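Local coordinates for protein L-lysine 6-oxidase (Marinomonas mediterranea, PDB 3WEU) that oxidises the epsilon-amino group of free L-lysine with a cysteine tryptophylquinone cofactor, releasing the hydrogen peroxide that makes it antibacterial, at residues A[92-104]-A[113-125]. Numbering follows the deposited sequence.
Sequences KKAAWYEFRELNG and SYSARGVPWRNAS. With SO4 (sulfate ion), chain C.
Y97 slots its ring between two others: W121 lies face to face on one side, centroids 3.8 Å apart, and Y114 overlaps the opposite face as an offset stack with planes 7° apart. G104 CA packs on the far face of Y114 as a CH-pi contact, 3.5 Å from the ring centroid and almost on the normal. W96 completes the aromatic cluster; its indole edge meets the face of Y114 in an offset edge-to-face pair, and NE1 donates to Y114 OH (3.1 Å). Both segments belong to the long loop joining strand 80-91 to helix 129-134, and their backbones meet in a single beta bridge at Y97 and W121, flanked by R122 N to W96 O and E98 N to P120 O. R122, extended from CG to NE, lays its guanidinium over Y97 O. Near the guanidinium plane, NH1 donates to K93 O (2.9 Å), an oxygen shared with W96 N from the opposite face of that carbonyl, while NE and NH2 hold two oxygens of a sulfate, probably from the crystallisation liquor. F99 N gives sulfate O4 a nearly straight bond (2.8 Å, 177°). At the other end, P120 CD rests over the centre of the R100 guanidinium, 3.4 Å from CZ; one water, and a second more weakly bound to NH1, link R100 NH1 to R117 O. R117 CG lies against N103 OD1, and its NH1 forms a salt bridge to D396.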
ATOM      1  N   LYS A  92     -12.705  10.824 -23.735  1.00 18.51           N
ATOM      2  CA  LYS A  92     -13.175  11.744 -22.682  1.00 16.74           C
ATOM      3  C   LYS A  92     -13.250  11.119 -21.328  1.00 19.10           C
ATOM      4  O   LYS A  92     -13.825  11.739 -20.398  1.00 20.02           O
ATOM      5  CB  LYS A  92     -14.574  12.205 -23.061  1.00 18.05           C
ATOM      6  CG  LYS A  92     -14.661  13.356 -24.012  1.00 19.15           C
ATOM      7  CD  LYS A  92     -16.076  13.734 -24.194  1.00 19.04           C
ATOM      8  CE  LYS A  92     -16.346  14.999 -24.988  1.00 20.86           C
ATOM      9  NZ  LYS A  92     -17.798  15.324 -24.964  1.00 20.20           N
ATOM     10  N   LYS A  93     -12.716   9.895 -21.164  1.00 17.19           N
ATOM     11  CA  LYS A  93     -12.982   9.149 -19.974  1.00 17.71           C
ATOM     12  C   LYS A  93     -12.497   9.911 -18.695  1.00 21.74           C
ATOM     13  O   LYS A  93     -13.135   9.866 -17.673  1.00 19.95           O
ATOM     14  CB  LYS A  93     -12.269   7.805 -19.949  1.00 18.38           C
ATOM     15  CG  LYS A  93     -12.668   6.851 -21.057  1.00 18.42           C
ATOM     16  CD  LYS A  93     -11.979   5.503 -20.800  1.00 17.62           C
ATOM     17  CE  LYS A  93     -12.405   4.481 -21.856  1.00 17.59           C
ATOM     18  NZ  LYS A  93     -11.917   3.120 -21.582  1.00 15.70           N
ATOM     19  N   ALA A  94     -11.297  10.469 -18.747  1.00 20.44           N
ATOM     20  CA  ALA A  94     -10.732  11.131 -17.557  1.00 21.85           C
ATOM     21  C   ALA A  94     -11.549  12.383 -17.128  1.00 19.24           C
ATOM     22  O   ALA A  94     -11.454  12.823 -16.002  1.00 22.44           O
ATOM     23  CB  ALA A  94      -9.265  11.470 -17.733  1.00 19.80           C
ATOM     24  N   ALA A  95     -12.336  12.895 -18.028  1.00 19.40           N
ATOM     25  CA  ALA A  95     -13.166  14.059 -17.825  1.00 19.62           C
ATOM     26  C   ALA A  95     -14.603  13.730 -17.445  1.00 21.91           C
ATOM     27  O   ALA A  95     -15.357  14.639 -17.110  1.00 20.76           O
ATOM     28  CB  ALA A  95     -13.166  14.850 -19.111  1.00 19.57           C
ATOM     29  N   TRP A  96     -14.993  12.440 -17.468  1.00 21.18           N
ATOM     30  CA  TRP A  96     -16.354  12.080 -17.179  1.00 20.38           C
ATOM     31  C   TRP A  96     -16.586  11.724 -15.709  1.00 19.13           C
ATOM     32  O   TRP A  96     -15.703  11.825 -14.827  1.00 20.31           O
ATOM     33  CB  TRP A  96     -16.846  10.983 -18.154  1.00 20.94           C
ATOM     34  CG  TRP A  96     -18.419  10.959 -18.327  1.00 22.94           C
ATOM     35  CD1 TRP A  96     -19.259   9.924 -18.063  1.00 20.42           C
ATOM     36  CD2 TRP A  96     -19.245  12.042 -18.754  1.00 20.36           C
ATOM     37  NE1 TRP A  96     -20.530  10.259 -18.321  1.00 20.53           N
ATOM     38  CE2 TRP A  96     -20.566  11.578 -18.718  1.00 20.21           C
ATOM     39  CE3 TRP A  96     -18.993  13.380 -19.125  1.00 20.86           C
ATOM     40  CZ2 TRP A  96     -21.641  12.374 -19.063  1.00 20.10           C
ATOM     41  CZ3 TRP A  96     -20.058  14.191 -19.434  1.00 20.82           C
ATOM     42  CH2 TRP A  96     -21.372  13.678 -19.437  1.00 22.88           C
ATOM     43  N   TYR A  97     -17.815  11.321 -15.452  1.00 19.30           N
ATOM     44  CA  TYR A  97     -18.212  10.833 -14.139  1.00 21.75           C
ATOM     45  C   TYR A  97     -17.657   9.464 -13.818  1.00 21.95           C
ATOM     46  O   TYR A  97     -17.445   8.640 -14.697  1.00 21.69           O
ATOM     47  CB  TYR A  97     -19.731  10.721 -14.081  1.00 22.22           C
ATOM     48  CG  TYR A  97     -20.451  12.017 -14.245  1.00 20.99           C
ATOM     49  CD1 TYR A  97     -20.623  12.867 -13.129  1.00 23.37           C
ATOM     50  CD2 TYR A  97     -21.031  12.377 -15.422  1.00 21.40           C
ATOM     51  CE1 TYR A  97     -21.307  14.057 -13.224  1.00 23.35           C
ATOM     52  CE2 TYR A  97     -21.727  13.599 -15.515  1.00 24.00           C
ATOM     53  CZ  TYR A  97     -21.831  14.411 -14.386  1.00 21.82           C
ATOM     54  OH  TYR A  97     -22.487  15.533 -14.376  1.00 22.81           O
ATOM     55  N   GLU A  98     -17.479   9.205 -12.542  1.00 20.95           N
ATOM     56  CA  GLU A  98     -17.173   7.877 -12.054  1.00 21.52           C
ATOM     57  C   GLU A  98     -18.345   6.920 -12.454  1.00 20.64           C
ATOM     58  O   GLU A  98     -19.517   7.337 -12.422  1.00 19.73           O
ATOM     59  CB  GLU A  98     -17.028   7.927 -10.520  1.00 23.64           C
ATOM     60  CG  GLU A  98     -15.710   8.525 -10.038  1.00 28.92           C
ATOM     61  CD  GLU A  98     -15.446   8.296  -8.542  1.00 39.52           C
ATOM     62  OE1 GLU A  98     -16.316   7.756  -7.803  1.00 39.57           O
ATOM     63  OE2 GLU A  98     -14.317   8.644  -8.109  1.00 44.15           O
ATOM     64  N   PHE A  99     -18.030   5.670 -12.807  1.00 18.06           N
ATOM     65  CA  PHE A  99     -19.072   4.737 -13.141  1.00 17.30           C
ATOM     66  C   PHE A  99     -19.732   4.176 -11.868  1.00 15.75           C
ATOM     67  O   PHE A  99     -19.097   3.620 -10.988  1.00 18.47           O
ATOM     68  CB  PHE A  99     -18.573   3.589 -14.041  1.00 17.71           C
ATOM     69  CG  PHE A  99     -19.725   2.727 -14.546  1.00 17.47           C
ATOM     70  CD1 PHE A  99     -20.572   3.200 -15.538  1.00 16.19           C
ATOM     71  CD2 PHE A  99     -19.980   1.502 -13.962  1.00 17.97           C
ATOM     72  CE1 PHE A  99     -21.639   2.460 -15.970  1.00 17.43           C
ATOM     73  CE2 PHE A  99     -21.074   0.774 -14.391  1.00 17.00           C
ATOM     74  CZ  PHE A  99     -21.868   1.239 -15.395  1.00 17.95           C
ATOM     75  N   ARG A 100     -21.038   4.412 -11.768  1.00 16.83           N
ATOM     76  CA  ARG A 100     -21.884   3.889 -10.733  1.00 17.15           C
ATOM     77  C   ARG A 100     -23.111   3.159 -11.252  1.00 17.54           C
ATOM     78  O   ARG A 100     -24.277   3.593 -11.011  1.00 16.75           O
ATOM     79  CB  ARG A 100     -22.318   5.055  -9.856  1.00 16.95           C
ATOM     80  CG  ARG A 100     -21.158   5.489  -8.968  1.00 19.29           C
ATOM     81  CD  ARG A 100     -21.675   6.538  -8.023  1.00 21.93           C
ATOM     82  NE  ARG A 100     -20.686   6.961  -7.027  1.00 24.34           N
ATOM     83  CZ  ARG A 100     -20.964   7.775  -6.008  1.00 25.30           C
ATOM     84  NH1 ARG A 100     -22.170   8.316  -5.875  1.00 22.99           N
ATOM     85  NH2 ARG A 100     -20.004   8.061  -5.133  1.00 24.44           N
ATOM     86  N   GLU A 101     -22.853   2.064 -11.996  1.00 15.41           N
ATOM     87  CA  GLU A 101     -23.897   1.300 -12.541  1.00 15.90           C
ATOM     88  C   GLU A 101     -24.902   2.153 -13.307  1.00 15.98           C
ATOM     89  O   GLU A 101     -24.509   2.883 -14.238  1.00 16.19           O
ATOM     90  CB  GLU A 101     -24.496   0.427 -11.438  1.00 16.65           C
ATOM     91  CG  GLU A 101     -23.469  -0.447 -10.760  1.00 18.27           C
ATOM     92  CD  GLU A 101     -22.644   0.277  -9.683  1.00 20.96           C
ATOM     93  OE1 GLU A 101     -23.220   0.903  -8.757  1.00 18.92           O
ATOM     94  OE2 GLU A 101     -21.418   0.229  -9.820  1.00 21.59           O
ATOM     95  N   LEU A 102     -26.179   2.083 -12.947  1.00 15.40           N
ATOM     96  CA  LEU A 102     -27.202   2.704 -13.749  1.00 17.66           C
ATOM     97  C   LEU A 102     -27.451   4.175 -13.426  1.00 17.35           C
ATOM     98  O   LEU A 102     -28.255   4.839 -14.116  1.00 18.37           O
ATOM     99  CB  LEU A 102     -28.490   1.955 -13.631  1.00 17.52           C
ATOM    100  CG  LEU A 102     -28.821   0.754 -14.490  1.00 20.38           C
ATOM    101  CD1 LEU A 102     -28.326   0.624 -15.907  1.00 18.46           C
ATOM    102  CD2 LEU A 102     -29.349  -0.505 -13.889  1.00 19.72           C
ATOM    103  N   ASN A 103     -26.704   4.694 -12.445  1.00 17.24           N
ATOM    104  CA  ASN A 103     -26.872   6.132 -12.117  1.00 18.00           C
ATOM    105  C   ASN A 103     -26.373   6.924 -13.272  1.00 17.50           C
ATOM    106  O   ASN A 103     -25.251   6.684 -13.812  1.00 16.32           O
ATOM    107  CB  ASN A 103     -26.123   6.491 -10.860  1.00 17.58           C
ATOM    108  CG  ASN A 103     -26.755   5.847  -9.608  1.00 17.72           C
ATOM    109  OD1 ASN A 103     -27.857   6.218  -9.155  1.00 18.77           O
ATOM    110  ND2 ASN A 103     -26.121   4.817  -9.138  1.00 18.03           N
ATOM    111  N   GLY A 104     -27.177   7.907 -13.656  1.00 16.64           N
ATOM    112  CA  GLY A 104     -26.839   8.714 -14.797  1.00 17.74           C
ATOM    113  C   GLY A 104     -27.588   8.361 -16.023  1.00 17.17           C
ATOM    114  O   GLY A 104     -27.591   9.121 -16.958  1.00 18.87           O
ATOM    115  N   SER A 113     -30.660  11.242 -13.129  1.00 20.17           N
ATOM    116  CA  SER A 113     -29.552  11.982 -13.765  1.00 18.11           C
ATOM    117  C   SER A 113     -28.348  11.922 -12.917  1.00 18.33           C
ATOM    118  O   SER A 113     -28.422  11.753 -11.691  1.00 19.18           O
ATOM    119  CB  SER A 113     -29.910  13.459 -14.015  1.00 20.82           C
ATOM    120  OG  SER A 113     -29.848  14.181 -12.789  1.00 20.39           O
ATOM    121  N   TYR A 114     -27.189  12.136 -13.521  1.00 19.50           N
ATOM    122  CA  TYR A 114     -25.951  12.119 -12.748  1.00 18.23           C
ATOM    123  C   TYR A 114     -26.020  13.166 -11.604  1.00 19.95           C
ATOM    124  O   TYR A 114     -25.607  12.902 -10.460  1.00 19.53           O
ATOM    125  CB  TYR A 114     -24.751  12.469 -13.595  1.00 19.80           C
ATOM    126  CG  TYR A 114     -24.277  11.426 -14.575  1.00 17.83           C
ATOM    127  CD1 TYR A 114     -23.538  10.365 -14.134  1.00 19.19           C
ATOM    128  CD2 TYR A 114     -24.575  11.536 -15.937  1.00 19.76           C
ATOM    129  CE1 TYR A 114     -23.082   9.403 -15.024  1.00 20.26           C
ATOM    130  CE2 TYR A 114     -24.107  10.581 -16.850  1.00 19.16           C
ATOM    131  CZ  TYR A 114     -23.397   9.519 -16.383  1.00 19.18           C
ATOM    132  OH  TYR A 114     -22.845   8.533 -17.192  1.00 18.45           O
ATOM    133  N   SER A 115     -26.523  14.368 -11.922  1.00 23.50           N
ATOM    134  CA  SER A 115     -26.695  15.401 -10.818  1.00 23.81           C
ATOM    135  C   SER A 115     -27.653  14.981  -9.752  1.00 22.40           C
ATOM    136  O   SER A 115     -27.374  15.080  -8.604  1.00 24.41           O
ATOM    137  CB  SER A 115     -27.257  16.700 -11.362  1.00 28.14           C
ATOM    138  OG  SER A 115     -26.214  17.235 -12.135  1.00 37.89           O
ATOM    139  N   ALA A 116     -28.819  14.537 -10.118  1.00 23.60           N
ATOM    140  CA  ALA A 116     -29.710  14.069  -9.089  1.00 22.27           C
ATOM    141  C   ALA A 116     -29.148  12.977  -8.222  1.00 25.48           C
ATOM    142  O   ALA A 116     -29.565  12.855  -7.076  1.00 20.87           O
ATOM    143  CB  ALA A 116     -31.033  13.653  -9.680  1.00 24.42           C
ATOM    144  N   ARG A 117     -28.261  12.125  -8.749  1.00 22.26           N
ATOM    145  CA  ARG A 117     -27.728  11.015  -8.003  1.00 21.29           C
ATOM    146  C   ARG A 117     -26.443  11.345  -7.305  1.00 22.38           C
ATOM    147  O   ARG A 117     -25.840  10.482  -6.664  1.00 22.73           O
ATOM    148  CB  ARG A 117     -27.512   9.798  -8.944  1.00 22.29           C
ATOM    149  CG  ARG A 117     -28.780   9.243  -9.563  1.00 20.44           C
ATOM    150  CD  ARG A 117     -29.835   8.965  -8.549  1.00 20.67           C
ATOM    151  NE  ARG A 117     -30.679   7.867  -8.908  1.00 20.27           N
ATOM    152  CZ  ARG A 117     -31.604   7.385  -8.096  1.00 21.70           C
ATOM    153  NH1 ARG A 117     -31.913   8.076  -7.032  1.00 21.26           N
ATOM    154  NH2 ARG A 117     -32.288   6.294  -8.406  1.00 21.09           N
ATOM    155  N   GLY A 118     -25.969  12.582  -7.433  1.00 21.41           N
ATOM    156  CA  GLY A 118     -24.741  12.955  -6.766  1.00 21.57           C
ATOM    157  C   GLY A 118     -23.489  12.246  -7.279  1.00 24.41           C
ATOM    158  O   GLY A 118     -22.522  12.050  -6.540  1.00 23.76           O
ATOM    159  N   VAL A 119     -23.486  11.825  -8.539  1.00 21.00           N
ATOM    160  CA  VAL A 119     -22.314  11.076  -9.010  1.00 20.68           C
ATOM    161  C   VAL A 119     -21.080  11.987  -9.111  1.00 21.81           C
ATOM    162  O   VAL A 119     -21.127  13.001  -9.723  1.00 21.55           O
ATOM    163  CB  VAL A 119     -22.574  10.412 -10.373  1.00 21.24           C
ATOM    164  CG1 VAL A 119     -21.413   9.497 -10.762  1.00 22.47           C
ATOM    165  CG2 VAL A 119     -23.816   9.574 -10.306  1.00 22.34           C
ATOM    166  N   PRO A 120     -19.968  11.587  -8.547  1.00 22.99           N
ATOM    167  CA  PRO A 120     -18.815  12.463  -8.682  1.00 24.89           C
ATOM    168  C   PRO A 120     -18.071  12.416 -10.010  1.00 24.99           C
ATOM    169  O   PRO A 120     -18.095  11.387 -10.739  1.00 21.54           O
ATOM    170  CB  PRO A 120     -17.882  12.010  -7.575  1.00 25.28           C
ATOM    171  CG  PRO A 120     -18.260  10.646  -7.248  1.00 28.16           C
ATOM    172  CD  PRO A 120     -19.702  10.426  -7.695  1.00 26.76           C
ATOM    173  N   TRP A 121     -17.363  13.498 -10.302  1.00 22.81           N
ATOM    174  CA  TRP A 121     -16.553  13.578 -11.493  1.00 22.70           C
ATOM    175  C   TRP A 121     -15.323  12.808 -11.222  1.00 21.54           C
ATOM    176  O   TRP A 121     -14.840  12.835 -10.091  1.00 22.51           O
ATOM    177  CB  TRP A 121     -16.134  15.035 -11.762  1.00 24.90           C
ATOM    178  CG  TRP A 121     -17.204  15.887 -12.231  1.00 27.21           C
ATOM    179  CD1 TRP A 121     -17.827  16.864 -11.510  1.00 32.96           C
ATOM    180  CD2 TRP A 121     -17.877  15.837 -13.511  1.00 25.50           C
ATOM    181  NE1 TRP A 121     -18.822  17.451 -12.274  1.00 33.36           N
ATOM    182  CE2 TRP A 121     -18.845  16.862 -13.519  1.00 29.44           C
ATOM    183  CE3 TRP A 121     -17.719  15.065 -14.662  1.00 27.07           C
ATOM    184  CZ2 TRP A 121     -19.697  17.103 -14.629  1.00 27.25           C
ATOM    185  CZ3 TRP A 121     -18.554  15.325 -15.782  1.00 24.09           C
ATOM    186  CH2 TRP A 121     -19.498  16.356 -15.766  1.00 25.92           C
ATOM    187  N   ARG A 122     -14.765  12.111 -12.232  1.00 18.83           N
ATOM    188  CA  ARG A 122     -13.403  11.647 -12.143  1.00 18.14           C
ATOM    189  C   ARG A 122     -12.438  12.856 -12.023  1.00 18.79           C
ATOM    190  O   ARG A 122     -12.765  13.910 -12.508  1.00 23.07           O
ATOM    191  CB  ARG A 122     -13.033  10.807 -13.353  1.00 18.27           C
ATOM    192  CG  ARG A 122     -13.716   9.443 -13.336  1.00 17.93           C
ATOM    193  CD  ARG A 122     -13.701   8.859 -14.771  1.00 20.36           C
ATOM    194  NE  ARG A 122     -14.218   7.485 -14.776  1.00 19.63           N
ATOM    195  CZ  ARG A 122     -14.734   6.889 -15.845  1.00 21.11           C
ATOM    196  NH1 ARG A 122     -14.677   7.483 -17.058  1.00 18.42           N
ATOM    197  NH2 ARG A 122     -15.185   5.633 -15.714  1.00 20.57           N
ATOM    198  N   ASN A 123     -11.298  12.675 -11.368  1.00 20.06           N
ATOM    199  CA  ASN A 123     -10.297  13.772 -11.199  1.00 22.24           C
ATOM    200  C   ASN A 123     -11.010  15.024 -10.646  1.00 23.43           C
ATOM    201  O   ASN A 123     -10.985  16.132 -11.228  1.00 23.49           O
ATOM    202  CB  ASN A 123      -9.639  14.059 -12.507  1.00 20.87           C
ATOM    203  CG  ASN A 123      -8.826  12.836 -12.981  1.00 20.87           C
ATOM    204  OD1 ASN A 123      -7.855  12.459 -12.369  1.00 21.64           O
ATOM    205  ND2 ASN A 123      -9.274  12.213 -14.078  1.00 22.02           N
ATOM    206  N   ALA A 124     -11.665  14.774  -9.519  1.00 25.33           N
ATOM    207  CA  ALA A 124     -12.640  15.719  -8.926  1.00 27.04           C
ATOM    208  C   ALA A 124     -11.998  17.043  -8.407  1.00 29.90           C
ATOM    209  O   ALA A 124     -12.678  18.038  -8.290  1.00 33.10           O
ATOM    210  CB  ALA A 124     -13.387  15.008  -7.800  1.00 29.25           C
ATOM    211  N   SER A 125     -10.701  17.039  -8.166  1.00 32.54           N
ATOM    212  CA  SER A 125      -9.978  18.242  -7.760  1.00 34.73           C
ATOM    213  C   SER A 125      -9.845  19.221  -8.939  1.00 39.21           C
ATOM    214  O   SER A 125      -9.688  20.409  -8.737  1.00 39.30           O
ATOM    215  CB  SER A 125      -8.637  17.857  -7.154  1.00 34.47           C
ATOM    216  OG  SER A 125      -7.697  17.581  -8.159  1.00 35.57           O
TER
HETATM  217  S   SO4 C 801     -14.335   5.137 -11.887  1.00 41.17           S
HETATM  218  O1  SO4 C 801     -14.907   5.555 -10.554  1.00 36.31           O
HETATM  219  O2  SO4 C 801     -13.397   6.279 -12.256  1.00 41.44           O
HETATM  220  O3  SO4 C 801     -13.504   3.888 -11.731  1.00 35.22           O
HETATM  221  O4  SO4 C 801     -15.387   4.819 -12.950  1.00 26.17           O
HETATM  222  O   HOH W   1     -23.637  16.599 -12.353  1.00 36.64           O
HETATM  223  O   HOH W   2     -13.684  11.351  -8.349  1.00 25.08           O
HETATM  224  O   HOH W   3     -24.731   7.888  -7.244  1.00 22.51           O
HETATM  225  O   HOH W   4     -24.364   9.835  -4.371  1.00 29.63           O
HETATM  226  O   HOH W   5     -29.981   4.665  -9.690  1.00 16.95           O
HETATM  227  O   HOH W   6     -27.710  11.877 -16.293  1.00 20.14           O